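Local coordinates for Ice-binding protein (Flavobacteriaceae bacterium, PDB 5UYT) that is an antifreeze protein that binds ice, probably through its two beta-solenoid domains, at residues A[371-377]-A[390-396]; A[74-80]-A[93-97]. One frame throughout, in Å; residues are numbered along the deposited sequence.

Contact 1. Residues A[371-377]-A[390-396]; sequences VDLNDYT and VIINTGV
Asn393 and Tyr376 are both turned with CG anti to their own carbonyl carbon (chi1 -74° and -67°), which carries the amide back to Leu373 and lays the ring against Thr394 and Gly395. Asn393 ND2 donates to Leu373 O at 3.0 Å, from above the carbonyl plane. Asn393 N donates to the same oxygen, Leu373 O, also at 3.0 Å, so one backbone acceptor is gripped twice by one residue. Asn393 ND2 also lies 2.9 Å from Asp372 OD1, and a water links the two side chains through Asp372 OD2. At the far end one face of the Tyr376 ring covers Gly395 CA, a CH-pi contact with CA 3.9 Å from the ring centroid. Tyr376 N donates to Thr394 O at 3.0 Å. Two type II turns, Asn374 to Thr377 and Asn393 to Val396, are thus stacked on successive coils of a right-handed beta-helix. Strands 371-373 and 390-392 run parallel, and their axes come within 4.7 Å, with Leu373 and Ile392 on the buried face. Val390, on that same face, touches Val402 and Ser404 of strand 397-404 and Ile409 of strand 409-412.

Contact 2. Residues A[74-80]-A[93-97]; sequences AIPTATL and GNYFI
Residues 78-79 pair in parallel with strand 93-97, Ala78 against Tyr95 and Thr79 against Phe96. Phe96 N donates to Ala78 O at 2.9 Å, and Leu80 N to Phe96 O. This is neighbouring-coil pairing in a right-handed beta-helix, at the place where the chain leaves helix 55-73 and returns to the solenoid. Ahead of the ladder, backbone and side-chain bonds mix around Asn94. Asn94 ND2 donates to Ile75 O at 3.1 Å. The bond is nearly straight at 169°, and the acceptor lies in the amide plane, although the donor stands above the carbonyl plane of Ile75. Ala74 CB lies against the same amide. Thr77 meets the backbone of Asn94 twice. Thr77 N donates to Asn94 O at 2.7 Å. In return, Asn94 N donates to Thr77 OG1 at 2.8 Å. Thr77 OG1 sits between its own N and carbonyl carbon (chi1 54°), and this rotation turns the hydroxyl toward Asn94 N. An alanine in place of Asn94 would leave Ile75 O without its amide donor and would probably let the segment after the helix shift. The two sides of the ladder differ. On one, Pro76 lies beside Phe96, pointing the same way, with Pro76 CB 3.9 Å from Phe96 CB. On the other, Ala78 CB lies 3.9 Å from Tyr95 CD1. Leu80, just beyond the ladder, crosses Tyr95 obliquely, and Leu80 and Tyr95 both also touch Leu90 of strand 88-90. The Tyr95 hydroxyl is hydrogen-bonded to Thr91 O. Closest of the apolar pairs between the segments is Leu80 CD1 on Tyr95 CB, at 3.7 Å.

In the fold
Contacts 1 and 2 belong to different ice-binding-like domains of one chain, on opposite sides of its centre. Their centres are 58 Å apart and their nearest atoms about 47 Å apart, so they do not touch. Contact 2 closes before contact 1 opens along the sequence. Each joins segments with 12 residues between them, and each pairs parallel strands on adjoining coils. Their settings differ. Residues 371-377 and 390-396 stack strand on strand and turn on turn, whereas residues 74-80 return to the solenoid directly from a helix. Contact 2 also lies further from the chain centre, at 35 Å against 24 Å.

Contact 1. Residues A[371-377]-A[390-396]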
ATOM      1  N   VAL A 371     -11.527 -13.771  14.537  1.00 17.01           N
ATOM      2  CA  VAL A 371     -10.829 -12.456  14.581  1.00 16.25           C
ATOM      3  C   VAL A 371     -10.316 -12.290  16.009  1.00 16.27           C
ATOM      4  O   VAL A 371     -11.097 -12.385  16.947  1.00 16.11           O
ATOM      5  CB  VAL A 371     -11.801 -11.308  14.243  1.00 16.05           C
ATOM      6  CG1 VAL A 371     -11.137  -9.928  14.443  1.00 15.55           C
ATOM      7  CG2 VAL A 371     -12.310 -11.451  12.788  1.00 16.58           C
ATOM      8  N   ASP A 372      -9.020 -12.072  16.163  1.00 15.66           N
ATOM      9  CA  ASP A 372      -8.457 -11.871  17.506  1.00 16.35           C
ATOM     10  C   ASP A 372      -7.571 -10.639  17.445  1.00 15.97           C
ATOM     11  O   ASP A 372      -6.559 -10.625  16.707  1.00 16.24           O
ATOM     12  CB  ASP A 372      -7.666 -13.096  17.914  1.00 17.99           C
ATOM     13  CG  ASP A 372      -7.170 -13.018  19.348  1.00 19.37           C
ATOM     14  OD1 ASP A 372      -6.878 -11.907  19.825  1.00 18.83           O
ATOM     15  OD2 ASP A 372      -7.074 -14.088  19.990  1.00 22.16           O
ATOM     16  N   LEU A 373      -7.990  -9.580  18.118  1.00 14.53           N
ATOM     17  CA  LEU A 373      -7.198  -8.324  18.138  1.00 14.47           C
ATOM     18  C   LEU A 373      -6.430  -8.321  19.440  1.00 14.14           C
ATOM     19  O   LEU A 373      -7.050  -8.349  20.511  1.00 14.66           O
ATOM     20  CB  LEU A 373      -8.105  -7.072  18.014  1.00 14.86           C
ATOM     21  CG  LEU A 373      -8.926  -7.089  16.701  1.00 14.91           C
ATOM     22  CD1 LEU A 373      -9.690  -5.779  16.665  1.00 14.82           C
ATOM     23  CD2 LEU A 373      -8.020  -7.215  15.455  1.00 15.72           C
ATOM     24  N   ASN A 374      -5.102  -8.433  19.361  1.00 14.31           N
ATOM     25  CA  ASN A 374      -4.269  -8.616  20.581  1.00 14.06           C
ATOM     26  C   ASN A 374      -4.129  -7.301  21.380  1.00 13.77           C
ATOM     27  O   ASN A 374      -4.480  -6.228  20.867  1.00 13.07           O
ATOM     28  CB  ASN A 374      -2.897  -9.156  20.140  1.00 14.62           C
ATOM     29  CG  ASN A 374      -2.291 -10.104  21.146  1.00 15.27           C
ATOM     30  OD1 ASN A 374      -2.625 -10.072  22.332  1.00 15.99           O
ATOM     31  ND2 ASN A 374      -1.344 -10.938  20.683  1.00 16.41           N
ATOM     32  N   ASP A 375      -3.639  -7.385  22.637  1.00 13.81           N
ATOM     33  CA  ASP A 375      -3.650  -6.245  23.581  1.00 14.13           C
ATOM     34  C   ASP A 375      -3.096  -4.967  22.939  1.00 14.06           C
ATOM     35  O   ASP A 375      -2.030  -4.982  22.304  1.00 14.19           O
ATOM     36  CB  ASP A 375      -2.780  -6.499  24.816  1.00 14.99           C
ATOM     37  CG  ASP A 375      -3.096  -7.808  25.561  1.00 16.22           C
ATOM     38  OD1 ASP A 375      -3.826  -8.690  25.067  1.00 16.04           O
ATOM     39  OD2 ASP A 375      -2.545  -7.935  26.687  1.00 18.18           O
ATOM     40  N   TYR A 376      -3.785  -3.862  23.160  1.00 13.80           N
ATOM     41  CA  TYR A 376      -3.296  -2.523  22.761  1.00 14.12           C
ATOM     42  C   TYR A 376      -3.133  -2.365  21.251  1.00 14.64           C
ATOM     43  O   TYR A 376      -2.422  -1.479  20.775  1.00 16.50           O
ATOM     44  CB  TYR A 376      -2.048  -2.076  23.605  1.00 14.38           C
ATOM     45  CG  TYR A 376      -2.467  -1.873  25.022  1.00 14.24           C
ATOM     46  CD1 TYR A 376      -3.153  -0.721  25.380  1.00 15.30           C
ATOM     47  CD2 TYR A 376      -2.320  -2.898  25.970  1.00 14.52           C
ATOM     48  CE1 TYR A 376      -3.609  -0.536  26.672  1.00 15.79           C
ATOM     49  CE2 TYR A 376      -2.789  -2.728  27.290  1.00 14.91           C
ATOM     50  CZ  TYR A 376      -3.454  -1.563  27.606  1.00 15.09           C
ATOM     51  OH  TYR A 376      -3.938  -1.376  28.894  1.00 16.71           O
ATOM     52  N   THR A 377      -3.864  -3.164  20.500  1.00 14.45           N
ATOM     53  CA  THR A 377      -3.950  -2.949  19.036  1.00 14.62           C
ATOM     54  C   THR A 377      -4.825  -1.726  18.719  1.00 15.33           C
ATOM     55  O   THR A 377      -5.811  -1.483  19.407  1.00 14.97           O
ATOM     56  CB  THR A 377      -4.472  -4.214  18.370  1.00 14.75           C
ATOM     57  OG1 THR A 377      -3.431  -5.215  18.501  1.00 14.92           O
ATOM     58  CG2 THR A 377      -4.826  -3.969  16.899  1.00 15.17           C
ATOM     59  N   VAL A 390     -14.744 -14.240  18.185  1.00 18.55           N
ATOM     60  CA  VAL A 390     -14.005 -12.997  18.137  1.00 17.53           C
ATOM     61  C   VAL A 390     -13.507 -12.695  19.550  1.00 16.63           C
ATOM     62  O   VAL A 390     -14.279 -12.816  20.524  1.00 17.85           O
ATOM     63  CB  VAL A 390     -14.897 -11.841  17.614  1.00 17.16           C
ATOM     64  CG1 VAL A 390     -14.174 -10.489  17.654  1.00 16.54           C
ATOM     65  CG2 VAL A 390     -15.424 -12.168  16.212  1.00 18.95           C
ATOM     66  N   ILE A 391     -12.233 -12.322  19.658  1.00 15.95           N
ATOM     67  CA  ILE A 391     -11.690 -11.839  20.940  1.00 16.01           C
ATOM     68  C   ILE A 391     -11.072 -10.476  20.711  1.00 15.20           C
ATOM     69  O   ILE A 391     -10.254 -10.311  19.788  1.00 15.05           O
ATOM     70  CB  ILE A 391     -10.602 -12.784  21.494  1.00 17.21           C
ATOM     71  CG1 ILE A 391     -11.177 -14.173  21.691  1.00 18.27           C
ATOM     72  CG2 ILE A 391     -10.021 -12.229  22.819  1.00 17.25           C
ATOM     73  CD1 ILE A 391     -10.114 -15.211  22.050  1.00 21.42           C
ATOM     74  N   ILE A 392     -11.444  -9.501  21.538  1.00 14.10           N
ATOM     75  CA  ILE A 392     -10.845  -8.173  21.449  0.50 13.41           C
ATOM     76  C   ILE A 392     -10.247  -7.896  22.820  1.00 13.80           C
ATOM     77  O   ILE A 392     -10.962  -7.765  23.830  1.00 13.86           O
ATOM     78  CB  ILE A 392     -11.839  -7.069  21.062  0.50 12.95           C
ATOM     79  CG1 ILE A 392     -12.744  -7.521  19.904  0.50 12.98           C
ATOM     80  CG2 ILE A 392     -11.054  -5.801  20.692  0.50 12.83           C
ATOM     81  CD1 ILE A 392     -13.780  -6.506  19.484  0.50 12.03           C
ATOM     82  N   ASN A 393      -8.916  -7.900  22.845  1.00 13.86           N
ATOM     83  CA  ASN A 393      -8.157  -7.927  24.115  1.00 14.32           C
ATOM     84  C   ASN A 393      -7.940  -6.584  24.767  1.00 14.20           C
ATOM     85  O   ASN A 393      -8.258  -5.541  24.193  1.00 14.60           O
ATOM     86  CB  ASN A 393      -6.785  -8.642  23.849  1.00 14.40           C
ATOM     87  CG  ASN A 393      -6.939 -10.160  23.682  1.00 16.09           C
ATOM     88  OD1 ASN A 393      -7.197 -10.885  24.675  1.00 17.72           O
ATOM     89  ND2 ASN A 393      -6.838 -10.652  22.431  1.00 15.50           N
ATOM     90  N   THR A 394      -7.416  -6.624  25.992  1.00 14.27           N
ATOM     91  CA  THR A 394      -7.245  -5.430  26.804  1.00 14.56           C
ATOM     92  C   THR A 394      -6.690  -4.227  26.027  1.00 14.39           C
ATOM     93  O   THR A 394      -5.642  -4.325  25.405  1.00 13.93           O
ATOM     94  CB  THR A 394      -6.247  -5.748  27.914  1.00 15.89           C
ATOM     95  OG1 THR A 394      -6.782  -6.837  28.710  1.00 17.59           O
ATOM     96  CG2 THR A 394      -6.025  -4.495  28.816  1.00 16.14           C
ATOM     97  N   GLY A 395      -7.379  -3.089  26.110  1.00 14.30           N
ATOM     98  CA  GLY A 395      -6.776  -1.854  25.692  1.00 14.60           C
ATOM     99  C   GLY A 395      -6.916  -1.595  24.198  1.00 13.83           C
ATOM    100  O   GLY A 395      -6.504  -0.538  23.733  1.00 14.43           O
ATOM    101  N   VAL A 396      -7.512  -2.531  23.455  1.00 13.16           N
ATOM    102  CA  VAL A 396      -7.686  -2.327  22.006  1.00 12.79           C
ATOM    103  C   VAL A 396      -8.534  -1.068  21.775  1.00 14.11           C
ATOM    104  O   VAL A 396      -9.520  -0.839  22.525  1.00 13.96           O
ATOM    105  CB  VAL A 396      -8.346  -3.566  21.371  1.00 12.68           C
ATOM    106  CG1 VAL A 396      -8.854  -3.225  19.948  1.00 12.64           C
ATOM    107  CG2 VAL A 396      -7.330  -4.702  21.274  1.00 12.48           C
TER
HETATM  108  O   HOH W   1      -6.217 -13.789  22.375  1.00 24.97           O
HETATM  109  O   HOH W   2      -4.890   0.544  21.772  1.00 24.35           O

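Contact 2. Residues A[74-80]-A[93-97]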
ATOM      1  N   ALA A  74      15.863  12.970 -26.986  1.00 49.56           N
ATOM      2  CA  ALA A  74      15.831  14.266 -26.285  1.00 49.27           C
ATOM      3  C   ALA A  74      17.069  15.116 -26.578  1.00 50.76           C
ATOM      4  O   ALA A  74      18.207  14.659 -26.411  1.00 50.90           O
ATOM      5  CB  ALA A  74      15.653  14.070 -24.777  1.00 46.53           C
ATOM      6  N   ILE A  75      16.842  16.344 -27.046  1.00 52.47           N
ATOM      7  CA  ILE A  75      17.938  17.245 -27.400  1.00 53.52           C
ATOM      8  C   ILE A  75      18.521  17.924 -26.146  1.00 52.35           C
ATOM      9  O   ILE A  75      17.828  18.704 -25.474  1.00 50.92           O
ATOM     10  CB  ILE A  75      17.526  18.279 -28.483  1.00 56.32           C
ATOM     11  CG1 ILE A  75      16.708  17.598 -29.596  1.00 57.74           C
ATOM     12  CG2 ILE A  75      18.762  18.942 -29.077  1.00 58.39           C
ATOM     13  CD1 ILE A  75      16.305  18.501 -30.750  1.00 60.24           C
ATOM     14  N   PRO A  76      19.802  17.623 -25.821  1.00 52.36           N
ATOM     15  CA  PRO A  76      20.415  18.164 -24.604  1.00 50.55           C
ATOM     16  C   PRO A  76      20.360  19.695 -24.538  1.00 51.09           C
ATOM     17  O   PRO A  76      20.530  20.371 -25.564  1.00 51.96           O
ATOM     18  CB  PRO A  76      21.872  17.680 -24.690  1.00 51.68           C
ATOM     19  CG  PRO A  76      21.830  16.503 -25.607  1.00 52.73           C
ATOM     20  CD  PRO A  76      20.779  16.858 -26.621  1.00 53.94           C
ATOM     21  N   THR A  77      20.106  20.216 -23.339  1.00 49.15           N
ATOM     22  CA  THR A  77      20.083  21.657 -23.083  1.00 49.70           C
ATOM     23  C   THR A  77      21.377  22.141 -22.407  1.00 49.29           C
ATOM     24  O   THR A  77      21.625  23.348 -22.342  1.00 50.26           O
ATOM     25  CB  THR A  77      18.870  22.053 -22.208  1.00 48.34           C
ATOM     26  OG1 THR A  77      18.864  21.271 -21.007  1.00 46.23           O
ATOM     27  CG2 THR A  77      17.555  21.826 -22.960  1.00 48.93           C
ATOM     28  N   ALA A  78      22.194  21.193 -21.927  1.00 47.99           N
ATOM     29  CA  ALA A  78      23.439  21.468 -21.180  1.00 47.91           C
ATOM     30  C   ALA A  78      24.267  20.195 -20.960  1.00 47.40           C
ATOM     31  O   ALA A  78      23.719  19.093 -20.983  1.00 45.64           O
ATOM     32  CB  ALA A  78      23.117  22.096 -19.830  1.00 46.28           C
ATOM     33  N   THR A  79      25.577  20.364 -20.737  1.00 48.60           N
ATOM     34  CA  THR A  79      26.493  19.267 -20.375  1.00 49.01           C
ATOM     35  C   THR A  79      26.898  19.384 -18.908  1.00 48.49           C
ATOM     36  O   THR A  79      27.135  20.493 -18.412  1.00 50.41           O
ATOM     37  CB  THR A  79      27.755  19.266 -21.266  1.00 51.66           C
ATOM     38  OG1 THR A  79      27.344  19.239 -22.632  1.00 52.96           O
ATOM     39  CG2 THR A  79      28.630  18.031 -21.015  1.00 51.37           C
ATOM     40  N   LEU A  80      26.974  18.249 -18.216  1.00 45.83           N
ATOM     41  CA  LEU A  80      27.416  18.234 -16.833  1.00 44.53           C
ATOM     42  C   LEU A  80      28.674  17.406 -16.660  1.00 45.24           C
ATOM     43  O   LEU A  80      28.878  16.440 -17.387  1.00 45.53           O
ATOM     44  CB  LEU A  80      26.313  17.666 -15.923  1.00 41.99           C
ATOM     45  CG  LEU A  80      24.961  18.364 -15.908  1.00 40.78           C
ATOM     46  CD1 LEU A  80      24.032  17.636 -14.925  1.00 38.22           C
ATOM     47  CD2 LEU A  80      25.102  19.842 -15.549  1.00 41.31           C
ATOM     48  N   GLY A  93      15.772  20.547 -17.431  1.00 35.63           N
ATOM     49  CA  GLY A  93      16.642  20.448 -18.604  1.00 37.62           C
ATOM     50  C   GLY A  93      16.893  19.025 -19.057  1.00 37.24           C
ATOM     51  O   GLY A  93      16.476  18.062 -18.385  1.00 35.31           O
ATOM     52  N   ASN A  94      17.543  18.915 -20.222  1.00 38.89           N
ATOM     53  CA  ASN A  94      18.064  17.645 -20.718  1.00 39.09           C
ATOM     54  C   ASN A  94      19.578  17.693 -20.619  1.00 39.83           C
ATOM     55  O   ASN A  94      20.238  18.383 -21.401  1.00 42.05           O
ATOM     56  CB  ASN A  94      17.611  17.395 -22.159  1.00 40.68           C
ATOM     57  CG  ASN A  94      16.111  17.402 -22.297  1.00 40.48           C
ATOM     58  OD1 ASN A  94      15.388  17.066 -21.345  1.00 38.89           O
ATOM     59  ND2 ASN A  94      15.627  17.789 -23.467  1.00 42.25           N
ATOM     60  N   TYR A  95      20.104  16.965 -19.643  1.00 38.71           N
ATOM     61  CA  TYR A  95      21.511  17.032 -19.248  1.00 39.16           C
ATOM     62  C   TYR A  95      22.311  15.876 -19.836  1.00 39.92           C
ATOM     63  O   TYR A  95      21.995  14.717 -19.604  1.00 39.08           O
ATOM     64  CB  TYR A  95      21.615  17.069 -17.707  1.00 37.42           C
ATOM     65  CG  TYR A  95      20.999  18.346 -17.140  1.00 36.99           C
ATOM     66  CD1 TYR A  95      21.670  19.570 -17.244  1.00 38.33           C
ATOM     67  CD2 TYR A  95      19.730  18.340 -16.545  1.00 35.44           C
ATOM     68  CE1 TYR A  95      21.108  20.746 -16.754  1.00 37.94           C
ATOM     69  CE2 TYR A  95      19.170  19.505 -16.057  1.00 35.23           C
ATOM     70  CZ  TYR A  95      19.862  20.708 -16.165  1.00 36.66           C
ATOM     71  OH  TYR A  95      19.310  21.883 -15.688  1.00 36.87           O
ATOM     72  N   PHE A  96      23.348  16.212 -20.601  1.00 41.92           N
ATOM     73  CA  PHE A  96      24.188  15.213 -21.258  1.00 43.26           C
ATOM     74  C   PHE A  96      25.487  15.025 -20.475  1.00 43.52           C
ATOM     75  O   PHE A  96      26.223  15.993 -20.201  1.00 44.51           O
ATOM     76  CB  PHE A  96      24.468  15.617 -22.726  1.00 45.71           C
ATOM     77  CG  PHE A  96      25.476  14.741 -23.432  1.00 47.08           C
ATOM     78  CD1 PHE A  96      25.083  13.564 -24.059  1.00 47.28           C
ATOM     79  CD2 PHE A  96      26.823  15.112 -23.492  1.00 48.43           C
ATOM     80  CE1 PHE A  96      26.010  12.766 -24.721  1.00 48.76           C
ATOM     81  CE2 PHE A  96      27.752  14.317 -24.141  1.00 50.09           C
ATOM     82  CZ  PHE A  96      27.347  13.140 -24.761  1.00 50.24           C
ATOM     83  N   ILE A  97      25.755  13.782 -20.100  1.00 38.73           N
ATOM     84  CA  ILE A  97      27.025  13.426 -19.477  1.00 39.56           C
ATOM     85  C   ILE A  97      27.667  12.338 -20.341  1.00 40.56           C
ATOM     86  O   ILE A  97      27.220  11.192 -20.323  1.00 39.66           O
ATOM     87  CB  ILE A  97      26.842  12.927 -18.019  1.00 38.28           C
ATOM     88  CG1 ILE A  97      26.116  13.990 -17.174  1.00 37.53           C
ATOM     89  CG2 ILE A  97      28.209  12.591 -17.424  1.00 38.82           C
ATOM     90  CD1 ILE A  97      25.816  13.586 -15.750  1.00 36.21           C
TER